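Local coordinates for dTDP-4-dehydrorhamnose 3,5-epimerase (Sulfolobus tokodaii, PDB 2B9U), which probably catalyses the epimerization of dTDP-4-dehydro-6-deoxyglucose at two sugar carbons, a step on the route to dTDP-L-rhamnose, at residues G55-Q63 with C144-W152; I72-V83 with H118-I129. All coordinates share one frame; numbering follows the deposited sequence.

The two interactions lie side by side in one flattened cupin barrel, with centres about 13 Å apart. Strand 57-63 of interaction 1 and strand 116-122 of interaction 2 are neighbours in the same sheet. The segments also meet directly: G55 N lies 2.8 Å from A122 O, and V56 O lies 2.9 Å from A122 N, both probable hydrogen bonds. Interaction 1 sits at the edge of that sheet, and interaction 2 joins the sheet to the one facing it. The side chain of H61 is about 10 Å from that of Y137, predicted to stack on the thymidine ring of the substrate. Both interactions also border the second subunit of the homodimer.

Interaction 1. Residues G55-Q63 with C144-W152; sequences GVVRGLHYQ and CISYSYIDW
Two backbone hydrogen bonds join L60 and I145; next to them H61 and C144 form an antiparallel, non-hydrogen-bonded pair. L60 N donates to I145 O at 3.1 Å, nearly straight on to the carbonyl. I145 N returns a bond to L60 O, in the carbonyl plane. The peptide bond before L60 is cis. Beyond I145 the second segment leaves the sheet in a 3-10 turn at 147-149. One water bridges the two backbones where they part, donating a hydrogen bond to G59 O and accepting one from Y147 N. The L60 side chain packs against the start of this loop and W152. Its CD1 meets I145 CD1 at 3.8 Å and lies near S146 O. Its CD2 meets the edge of the W152 indole at CZ2, 4.0 Å away. In this cupin jelly roll, 142-144 is an edge strand, and the loop after it folds back over strand 57-63. W152 is held in that loop: NE1 donates to Y147 O at 2.9 Å from above the carbonyl plane. I150 N reaches the same oxygen from the opposite face. V57 CG1 lies over one face of the indole and I150 CG2 covers the other, 3.5 Å above the plane. V57 CG1 also meets Y147 CB at 3.7 Å. CG1 is anti to the backbone N (chi1 174°), which turns it to this side. Y62 crosses I145 at about a right angle. Its OH packs on I145 CG2 at 3.6 Å and is hydrogen-bonded to E173 O. C144 CB touches the H61 ring at its edge, by CD2, while C144 SG forms a disulfide with C166.

Interaction 2. Residues I72-V83 with H118-I129; sequences IIFVPKGRILDV and HGFQALEDSIVI
H118 and D82 meet inside the flattened cupin barrel, a jelly-roll-like fold. The chain turns a corner at P76. Strand 79-83 pairs antiparallel with 118-122, and strand 72-75 with 126-129, so the contact passes from one sheet to the other. A beta bulge shifts the register by one between the pairs F74-I129 and K77-I127. The H118 side chain can be followed outward. Its CB and CG each lie 4.0 Å from V83 O. The ring leaves with CG anti to the backbone N (chi1 164°), which takes it towards D82. The CD2 side of the ring edge meets V83 O and D82 OD1. CE1 and NE2 lie closest to the I73 methyl CD1, which sits over the ring face in a CH-pi contact, 3.9 Å from the centroid of the H118 ring. At the tip, H118 NE2 donates to D82 OD1 at 2.6 Å. This bond lies in the ring plane and uses the syn lone pair of the carboxylate, so it fixes the ring's rotation. F120 CB also borders D82 OD1, and the F120 ring touches I80 obliquely. I80 CG2 reaches V128 CG2 at 3.8 Å, joining the apolar groups of the two sheets.

At the corner, S126 OG accepts from R79 N at 2.9 Å and donates to E124 O. G78 CA passes close beside S126 OG, 3.5 Å away. P76 CD packs on I129 CG1, and P76 also touches M49 of the second subunit. The R79 guanidinium carries L123 CD1 over one face, 3.6 Å above the plane. NE forms a salt bridge with E101, while R79 NH1 reaches E124 OE2 through a water that lies 2.7 Å from NH1.

Interaction 1. Residues G55-Q63 with C144-W152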
loop_
_atom_site.group_PDB
_atom_site.type_symbol
_atom_site.label_atom_id
_atom_site.label_comp_id
_atom_site.label_asym_id
_atom_site.label_seq_id
_atom_site.Cartn_x
_atom_site.Cartn_y
_atom_site.Cartn_z
ATOM N N GLY A 55 1.015 20.938 -6.718
ATOM C CA GLY A 55 0.497 22.114 -6.042
ATOM C C GLY A 55 -0.689 21.838 -5.144
ATOM O O GLY A 55 -1.088 22.704 -4.348
ATOM N N VAL A 56 -1.265 20.645 -5.277
ATOM C CA VAL A 56 -2.407 20.256 -4.454
ATOM C C VAL A 56 -1.989 20.257 -2.986
ATOM O O VAL A 56 -0.893 19.808 -2.657
ATOM C CB VAL A 56 -2.994 18.871 -4.897
ATOM C CG1 VAL A 56 -3.815 18.223 -3.791
ATOM C CG2 VAL A 56 -3.821 19.040 -6.169
ATOM N N VAL A 57 -2.856 20.792 -2.127
ATOM C CA VAL A 57 -2.716 20.666 -0.686
ATOM C C VAL A 57 -3.900 19.871 -0.156
ATOM O O VAL A 57 -5.044 20.148 -0.527
ATOM C CB VAL A 57 -2.687 22.058 -0.004
ATOM C CG1 VAL A 57 -2.692 21.915 1.521
ATOM C CG2 VAL A 57 -1.487 22.875 -0.481
ATOM N N ARG A 58 -3.618 18.865 0.676
ATOM C CA ARG A 58 -4.633 18.116 1.391
ATOM C C ARG A 58 -4.255 18.181 2.865
ATOM O O ARG A 58 -3.113 17.886 3.208
ATOM C CB ARG A 58 -4.662 16.648 0.948
ATOM C CG ARG A 58 -5.058 16.432 -0.503
ATOM C CD ARG A 58 -4.961 14.960 -0.893
ATOM N NE ARG A 58 -5.056 14.772 -2.335
ATOM C CZ ARG A 58 -6.158 14.404 -2.988
ATOM N NH1 ARG A 58 -7.287 14.179 -2.329
ATOM N NH2 ARG A 58 -6.124 14.249 -4.303
ATOM N N GLY A 59 -5.204 18.563 3.721
ATOM C CA GLY A 59 -4.969 18.606 5.167
ATOM C C GLY A 59 -5.615 19.812 5.841
ATOM O O GLY A 59 -6.283 20.602 5.185
ATOM N N LEU A 60 -5.408 19.977 7.146
ATOM C CA LEU A 60 -4.605 19.065 7.963
ATOM C C LEU A 60 -5.577 18.228 8.807
ATOM O O LEU A 60 -6.250 18.754 9.703
ATOM C CB LEU A 60 -3.613 19.855 8.838
ATOM C CG LEU A 60 -2.807 20.998 8.190
ATOM C CD1 LEU A 60 -1.945 21.770 9.207
ATOM C CD2 LEU A 60 -1.939 20.484 7.071
ATOM N N HIS A 61 -5.667 16.939 8.495
ATOM C CA HIS A 61 -6.738 16.087 9.005
ATOM C C HIS A 61 -6.358 15.215 10.183
ATOM O O HIS A 61 -5.225 14.740 10.284
ATOM C CB HIS A 61 -7.254 15.169 7.907
ATOM C CG HIS A 61 -7.670 15.880 6.662
ATOM N ND1 HIS A 61 -7.317 15.442 5.406
ATOM C CD2 HIS A 61 -8.413 16.995 6.477
ATOM C CE1 HIS A 61 -7.832 16.252 4.500
ATOM N NE2 HIS A 61 -8.507 17.199 5.123
ATOM N N TYR A 62 -7.335 15.006 11.061
ATOM C CA TYR A 62 -7.250 14.042 12.163
ATOM C C TYR A 62 -8.664 13.566 12.546
ATOM O O TYR A 62 -9.650 14.258 12.294
ATOM C CB TYR A 62 -6.523 14.644 13.383
ATOM C CG TYR A 62 -7.068 15.977 13.850
ATOM C CD1 TYR A 62 -6.778 17.152 13.155
ATOM C CD2 TYR A 62 -7.874 16.069 14.984
ATOM C CE1 TYR A 62 -7.275 18.376 13.569
ATOM C CE2 TYR A 62 -8.380 17.305 15.408
ATOM C CZ TYR A 62 -8.062 18.447 14.685
ATOM O OH TYR A 62 -8.546 19.669 15.071
ATOM N N GLN A 63 -8.752 12.376 13.128
ATOM C CA GLN A 63 -9.992 11.909 13.729
ATOM C C GLN A 63 -9.876 12.004 15.247
ATOM O O GLN A 63 -8.875 11.589 15.824
ATOM C CB GLN A 63 -10.331 10.487 13.272
ATOM C CG GLN A 63 -11.340 10.449 12.116
ATOM C CD GLN A 63 -11.539 9.082 11.471
ATOM O OE1 GLN A 63 -11.928 9.007 10.300
ATOM N NE2 GLN A 63 -11.272 8.001 12.213
ATOM N N CYS A 144 -10.376 19.044 11.297
ATOM C CA CYS A 144 -9.201 19.580 10.634
ATOM C C CYS A 144 -8.816 20.957 11.145
ATOM O O CYS A 144 -9.633 21.666 11.757
ATOM C CB CYS A 144 -9.389 19.611 9.107
ATOM S SG CYS A 144 -10.820 20.555 8.565
ATOM N N ILE A 145 -7.559 21.318 10.905
ATOM C CA ILE A 145 -7.076 22.682 11.104
ATOM C C ILE A 145 -6.555 23.183 9.763
ATOM O O ILE A 145 -6.140 22.383 8.927
ATOM C CB ILE A 145 -6.004 22.783 12.222
ATOM C CG1 ILE A 145 -4.750 21.964 11.870
ATOM C CG2 ILE A 145 -6.599 22.316 13.571
ATOM C CD1 ILE A 145 -3.497 22.379 12.604
ATOM N N SER A 146 -6.594 24.497 9.556
ATOM C CA SER A 146 -6.279 25.105 8.267
ATOM C C SER A 146 -4.859 24.821 7.770
ATOM O O SER A 146 -3.881 24.904 8.540
ATOM C CB SER A 146 -6.535 26.621 8.324
ATOM O OG SER A 146 -6.158 27.271 7.119
ATOM N N TYR A 147 -4.777 24.496 6.477
ATOM C CA TYR A 147 -3.530 24.367 5.720
ATOM C C TYR A 147 -2.646 25.622 5.875
ATOM O O TYR A 147 -1.426 25.536 5.803
ATOM C CB TYR A 147 -3.860 24.166 4.222
ATOM C CG TYR A 147 -4.156 25.496 3.571
ATOM C CD1 TYR A 147 -5.384 26.124 3.776
ATOM C CD2 TYR A 147 -3.179 26.172 2.829
ATOM C CE1 TYR A 147 -5.659 27.376 3.228
ATOM C CE2 TYR A 147 -3.440 27.439 2.277
ATOM C CZ TYR A 147 -4.691 28.031 2.495
ATOM O OH TYR A 147 -4.982 29.278 1.983
ATOM N N SER A 148 -3.282 26.789 6.032
ATOM C CA SER A 148 -2.591 28.086 6.126
ATOM C C SER A 148 -1.695 28.201 7.358
ATOM O O SER A 148 -0.938 29.166 7.500
ATOM C CB SER A 148 -3.594 29.236 6.137
ATOM O OG SER A 148 -4.430 29.205 7.286
ATOM N N TYR A 149 -1.807 27.225 8.254
ATOM C CA TYR A 149 -0.935 27.127 9.417
ATOM C C TYR A 149 0.514 26.941 8.991
ATOM O O TYR A 149 1.435 27.289 9.718
ATOM C CB TYR A 149 -1.376 25.969 10.299
ATOM C CG TYR A 149 -0.702 25.953 11.642
ATOM C CD1 TYR A 149 -1.043 26.884 12.630
ATOM C CD2 TYR A 149 0.284 25.005 11.931
ATOM C CE1 TYR A 149 -0.415 26.874 13.858
ATOM C CE2 TYR A 149 0.909 24.984 13.160
ATOM C CZ TYR A 149 0.555 25.916 14.116
ATOM O OH TYR A 149 1.173 25.880 15.332
ATOM N N ILE A 150 0.686 26.421 7.777
ATOM C CA ILE A 150 1.964 26.003 7.248
ATOM C C ILE A 150 2.315 26.879 6.067
ATOM O O ILE A 150 1.437 27.309 5.314
ATOM C CB ILE A 150 1.895 24.501 6.800
ATOM C CG1 ILE A 150 1.620 23.577 8.008
ATOM C CG2 ILE A 150 3.143 24.076 6.033
ATOM C CD1 ILE A 150 2.732 23.545 9.080
ATOM N N ASP A 151 3.610 27.130 5.901
ATOM C CA ASP A 151 4.121 27.856 4.753
ATOM C C ASP A 151 4.542 26.812 3.713
ATOM O O ASP A 151 5.529 26.108 3.886
ATOM C CB ASP A 151 5.293 28.750 5.211
ATOM C CG ASP A 151 5.833 29.648 4.110
ATOM O OD1 ASP A 151 5.142 29.889 3.102
ATOM O OD2 ASP A 151 6.971 30.124 4.258
ATOM N N TRP A 152 3.739 26.687 2.659
ATOM C CA TRP A 152 3.913 25.692 1.603
ATOM C C TRP A 152 4.738 26.298 0.471
ATOM O O TRP A 152 4.601 27.490 0.197
ATOM C CB TRP A 152 2.542 25.265 1.065
ATOM C CG TRP A 152 1.627 24.644 2.118
ATOM C CD1 TRP A 152 0.530 25.219 2.699
ATOM C CD2 TRP A 152 1.751 23.344 2.702
ATOM N NE1 TRP A 152 -0.032 24.364 3.608
ATOM C CE2 TRP A 152 0.689 23.198 3.627
ATOM C CE3 TRP A 152 2.650 22.284 2.530
ATOM C CZ2 TRP A 152 0.500 22.031 4.375
ATOM C CZ3 TRP A 152 2.462 21.125 3.277
ATOM C CH2 TRP A 152 1.397 21.012 4.193
HETATM O O HOH W 1 -7.011 23.168 5.287
#

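Interaction 2. Residues I72-V83 with H118-I129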
loop_
_atom_site.group_PDB
_atom_site.type_symbol
_atom_site.label_atom_id
_atom_site.label_comp_id
_atom_site.label_asym_id
_atom_site.label_seq_id
_atom_site.Cartn_x
_atom_site.Cartn_y
_atom_site.Cartn_z
ATOM N N ILE A 72 0.826 5.866 8.472
ATOM C CA ILE A 72 2.113 5.677 7.818
ATOM C C ILE A 72 1.937 6.154 6.387
ATOM O O ILE A 72 1.124 5.608 5.634
ATOM C CB ILE A 72 2.574 4.191 7.808
ATOM C CG1 ILE A 72 2.415 3.555 9.192
ATOM C CG2 ILE A 72 4.010 4.091 7.313
ATOM C CD1 ILE A 72 2.571 2.029 9.176
ATOM N N ILE A 73 2.684 7.199 6.034
ATOM C CA ILE A 73 2.557 7.853 4.750
ATOM C C ILE A 73 3.706 7.415 3.844
ATOM O O ILE A 73 4.873 7.465 4.238
ATOM C CB ILE A 73 2.593 9.409 4.908
ATOM C CG1 ILE A 73 1.561 9.885 5.955
ATOM C CG2 ILE A 73 2.460 10.107 3.551
ATOM C CD1 ILE A 73 0.049 9.483 5.693
ATOM N N PHE A 74 3.359 7.022 2.623
ATOM C CA PHE A 74 4.313 6.440 1.683
ATOM C C PHE A 74 4.004 7.008 0.290
ATOM O O PHE A 74 2.830 7.181 -0.076
ATOM C CB PHE A 74 4.231 4.896 1.769
ATOM C CG PHE A 74 5.053 4.158 0.734
ATOM C CD1 PHE A 74 6.436 4.322 0.660
ATOM C CD2 PHE A 74 4.435 3.279 -0.156
ATOM C CE1 PHE A 74 7.194 3.626 -0.292
ATOM C CE2 PHE A 74 5.186 2.583 -1.109
ATOM C CZ PHE A 74 6.565 2.764 -1.184
ATOM N N VAL A 75 5.057 7.349 -0.447
ATOM C CA VAL A 75 4.966 7.995 -1.765
ATOM C C VAL A 75 5.668 7.179 -2.859
ATOM O O VAL A 75 6.848 7.419 -3.165
ATOM C CB VAL A 75 5.514 9.460 -1.723
ATOM C CG1 VAL A 75 5.283 10.175 -3.066
ATOM C CG2 VAL A 75 4.850 10.235 -0.564
ATOM N N PRO A 76 4.966 6.177 -3.421
ATOM C CA PRO A 76 5.528 5.388 -4.530
ATOM C C PRO A 76 5.734 6.140 -5.859
ATOM O O PRO A 76 6.503 5.663 -6.696
ATOM C CB PRO A 76 4.523 4.226 -4.694
ATOM C CG PRO A 76 3.274 4.732 -4.091
ATOM C CD PRO A 76 3.650 5.663 -2.996
ATOM N N LYS A 77 5.049 7.267 -6.069
ATOM C CA LYS A 77 5.284 8.099 -7.259
ATOM C C LYS A 77 5.200 9.584 -6.901
ATOM O O LYS A 77 4.318 9.986 -6.179
ATOM C CB LYS A 77 4.303 7.753 -8.388
ATOM C CG LYS A 77 4.589 8.448 -9.743
ATOM C CD LYS A 77 3.670 7.905 -10.845
ATOM C CE LYS A 77 4.220 8.206 -12.266
ATOM N NZ LYS A 77 4.207 9.686 -12.564
ATOM N N GLY A 78 6.144 10.382 -7.396
ATOM C CA GLY A 78 6.167 11.825 -7.146
ATOM C C GLY A 78 6.938 12.238 -5.899
ATOM O O GLY A 78 7.825 11.506 -5.412
ATOM N N ARG A 79 6.560 13.399 -5.374
ATOM C CA ARG A 79 7.288 14.097 -4.316
ATOM C C ARG A 79 6.263 14.890 -3.541
ATOM O O ARG A 79 5.498 15.668 -4.135
ATOM C CB ARG A 79 8.273 15.123 -4.904
ATOM C CG ARG A 79 9.506 14.612 -5.615
ATOM C CD ARG A 79 10.352 15.808 -6.108
ATOM N NE ARG A 79 10.880 16.640 -5.014
ATOM C CZ ARG A 79 11.087 17.962 -5.065
ATOM N NH1 ARG A 79 10.773 18.671 -6.149
ATOM N NH2 ARG A 79 11.585 18.588 -3.998
ATOM N N ILE A 80 6.231 14.712 -2.223
ATOM C CA ILE A 80 5.361 15.543 -1.390
ATOM C C ILE A 80 6.152 16.185 -0.241
ATOM O O ILE A 80 7.174 15.649 0.182
ATOM C CB ILE A 80 4.143 14.747 -0.816
ATOM C CG1 ILE A 80 4.596 13.774 0.295
ATOM C CG2 ILE A 80 3.376 14.051 -1.937
ATOM C CD1 ILE A 80 3.438 13.168 1.112
ATOM N N LEU A 81 5.684 17.333 0.239
ATOM C CA LEU A 81 6.165 17.865 1.503
ATOM C C LEU A 81 5.103 17.483 2.508
ATOM O O LEU A 81 4.015 18.027 2.495
ATOM C CB LEU A 81 6.336 19.393 1.470
ATOM C CG LEU A 81 6.770 20.043 2.808
ATOM C CD1 LEU A 81 8.137 19.512 3.271
ATOM C CD2 LEU A 81 6.776 21.573 2.696
ATOM N N ASP A 82 5.438 16.536 3.365
ATOM C CA ASP A 82 4.510 15.982 4.317
ATOM C C ASP A 82 4.667 16.640 5.685
ATOM O O ASP A 82 5.789 16.896 6.130
ATOM C CB ASP A 82 4.760 14.491 4.443
ATOM C CG ASP A 82 3.577 13.776 4.978
ATOM O OD1 ASP A 82 2.512 13.885 4.343
ATOM O OD2 ASP A 82 3.705 13.142 6.038
ATOM N N VAL A 83 3.544 16.925 6.340
ATOM C CA VAL A 83 3.560 17.662 7.606
ATOM C C VAL A 83 2.664 16.980 8.645
ATOM O O VAL A 83 1.594 16.457 8.304
ATOM C CB VAL A 83 3.091 19.135 7.416
ATOM C CG1 VAL A 83 3.178 19.903 8.716
ATOM C CG2 VAL A 83 3.902 19.834 6.331
ATOM N N HIS A 118 -2.497 15.764 9.953
ATOM C CA HIS A 118 -1.619 15.466 8.815
ATOM C C HIS A 118 -2.005 16.200 7.522
ATOM O O HIS A 118 -3.157 16.260 7.144
ATOM C CB HIS A 118 -1.536 13.939 8.576
ATOM C CG HIS A 118 -0.978 13.564 7.230
ATOM N ND1 HIS A 118 -1.726 12.923 6.269
ATOM C CD2 HIS A 118 0.237 13.774 6.677
ATOM C CE1 HIS A 118 -0.996 12.749 5.183
ATOM N NE2 HIS A 118 0.202 13.254 5.407
ATOM N N GLY A 119 -1.021 16.729 6.825
ATOM C CA GLY A 119 -1.270 17.269 5.506
ATOM C C GLY A 119 -0.027 17.184 4.660
ATOM O O GLY A 119 1.045 16.838 5.156
ATOM N N PHE A 120 -0.178 17.486 3.376
ATOM C CA PHE A 120 0.967 17.592 2.482
ATOM C C PHE A 120 0.642 18.489 1.306
ATOM O O PHE A 120 -0.529 18.685 0.979
ATOM C CB PHE A 120 1.435 16.215 1.972
ATOM C CG PHE A 120 0.413 15.483 1.131
ATOM C CD1 PHE A 120 0.352 15.672 -0.252
ATOM C CD2 PHE A 120 -0.464 14.580 1.716
ATOM C CE1 PHE A 120 -0.564 14.985 -1.026
ATOM C CE2 PHE A 120 -1.396 13.886 0.938
ATOM C CZ PHE A 120 -1.450 14.083 -0.423
ATOM N N GLN A 121 1.688 19.025 0.685
ATOM C CA GLN A 121 1.585 19.558 -0.661
ATOM C C GLN A 121 2.317 18.660 -1.664
ATOM O O GLN A 121 3.458 18.233 -1.428
ATOM C CB GLN A 121 2.098 20.997 -0.752
ATOM C CG GLN A 121 1.880 21.608 -2.143
ATOM C CD GLN A 121 2.183 23.084 -2.200
ATOM O OE1 GLN A 121 3.231 23.540 -1.736
ATOM N NE2 GLN A 121 1.276 23.839 -2.788
ATOM N N ALA A 122 1.642 18.356 -2.772
ATOM C CA ALA A 122 2.285 17.639 -3.872
ATOM C C ALA A 122 3.275 18.576 -4.579
ATOM O O ALA A 122 2.898 19.659 -5.046
ATOM C CB ALA A 122 1.236 17.076 -4.838
ATOM N N LEU A 123 4.547 18.163 -4.612
ATOM C CA LEU A 123 5.620 18.932 -5.225
ATOM C C LEU A 123 5.691 18.628 -6.726
ATOM O O LEU A 123 6.135 19.440 -7.537
ATOM C CB LEU A 123 6.964 18.642 -4.509
ATOM C CG LEU A 123 6.989 18.922 -2.998
ATOM C CD1 LEU A 123 8.334 18.610 -2.384
ATOM C CD2 LEU A 123 6.590 20.367 -2.645
ATOM N N GLU A 124 5.233 17.429 -7.056
ATOM C CA GLU A 124 5.061 16.921 -8.396
ATOM C C GLU A 124 3.713 16.227 -8.310
ATOM O O GLU A 124 3.175 16.047 -7.205
ATOM C CB GLU A 124 6.112 15.831 -8.697
ATOM C CG GLU A 124 7.539 16.279 -8.890
ATOM C CD GLU A 124 8.500 15.104 -9.136
ATOM O OE1 GLU A 124 8.063 13.993 -9.550
ATOM O OE2 GLU A 124 9.717 15.296 -8.902
ATOM N N ASP A 125 3.195 15.801 -9.455
ATOM C CA ASP A 125 2.068 14.863 -9.513
ATOM C C ASP A 125 2.487 13.653 -8.706
ATOM O O ASP A 125 3.536 13.066 -8.994
ATOM C CB ASP A 125 1.794 14.426 -10.958
ATOM C CG ASP A 125 0.988 15.447 -11.755
ATOM O OD1 ASP A 125 0.800 16.592 -11.292
ATOM O OD2 ASP A 125 0.536 15.084 -12.866
ATOM N N SER A 126 1.692 13.300 -7.693
ATOM C CA SER A 126 2.082 12.292 -6.694
ATOM C C SER A 126 0.991 11.292 -6.307
ATOM O O SER A 126 -0.183 11.657 -6.152
ATOM C CB SER A 126 2.536 12.965 -5.393
ATOM O OG SER A 126 3.659 13.782 -5.602
ATOM N N ILE A 127 1.420 10.050 -6.122
ATOM C CA ILE A 127 0.610 9.008 -5.505
ATOM C C ILE A 127 1.061 8.817 -4.075
ATOM O O ILE A 127 2.236 8.475 -3.794
ATOM C CB ILE A 127 0.712 7.661 -6.259
ATOM C CG1 ILE A 127 0.180 7.808 -7.690
ATOM C CG2 ILE A 127 -0.064 6.565 -5.523
ATOM C CD1 ILE A 127 0.729 6.769 -8.641
ATOM N N VAL A 128 0.113 9.028 -3.176
ATOM C CA VAL A 128 0.334 8.838 -1.764
ATOM C C VAL A 128 -0.506 7.648 -1.313
ATOM O O VAL A 128 -1.681 7.523 -1.693
ATOM C CB VAL A 128 -0.013 10.149 -0.985
ATOM C CG1 VAL A 128 0.105 9.984 0.520
ATOM C CG2 VAL A 128 0.884 11.270 -1.458
ATOM N N ILE A 129 0.127 6.771 -0.541
ATOM C CA ILE A 129 -0.520 5.658 0.150
ATOM C C ILE A 129 -0.552 5.978 1.633
ATOM O O ILE A 129 0.450 6.414 2.216
ATOM C CB ILE A 129 0.248 4.319 -0.060
ATOM C CG1 ILE A 129 0.510 4.079 -1.548
ATOM C CG2 ILE A 129 -0.489 3.132 0.612
ATOM C CD1 ILE A 129 -0.507 3.286 -2.291
HETATM O O HOH W 2 10.665 18.030 -8.774
#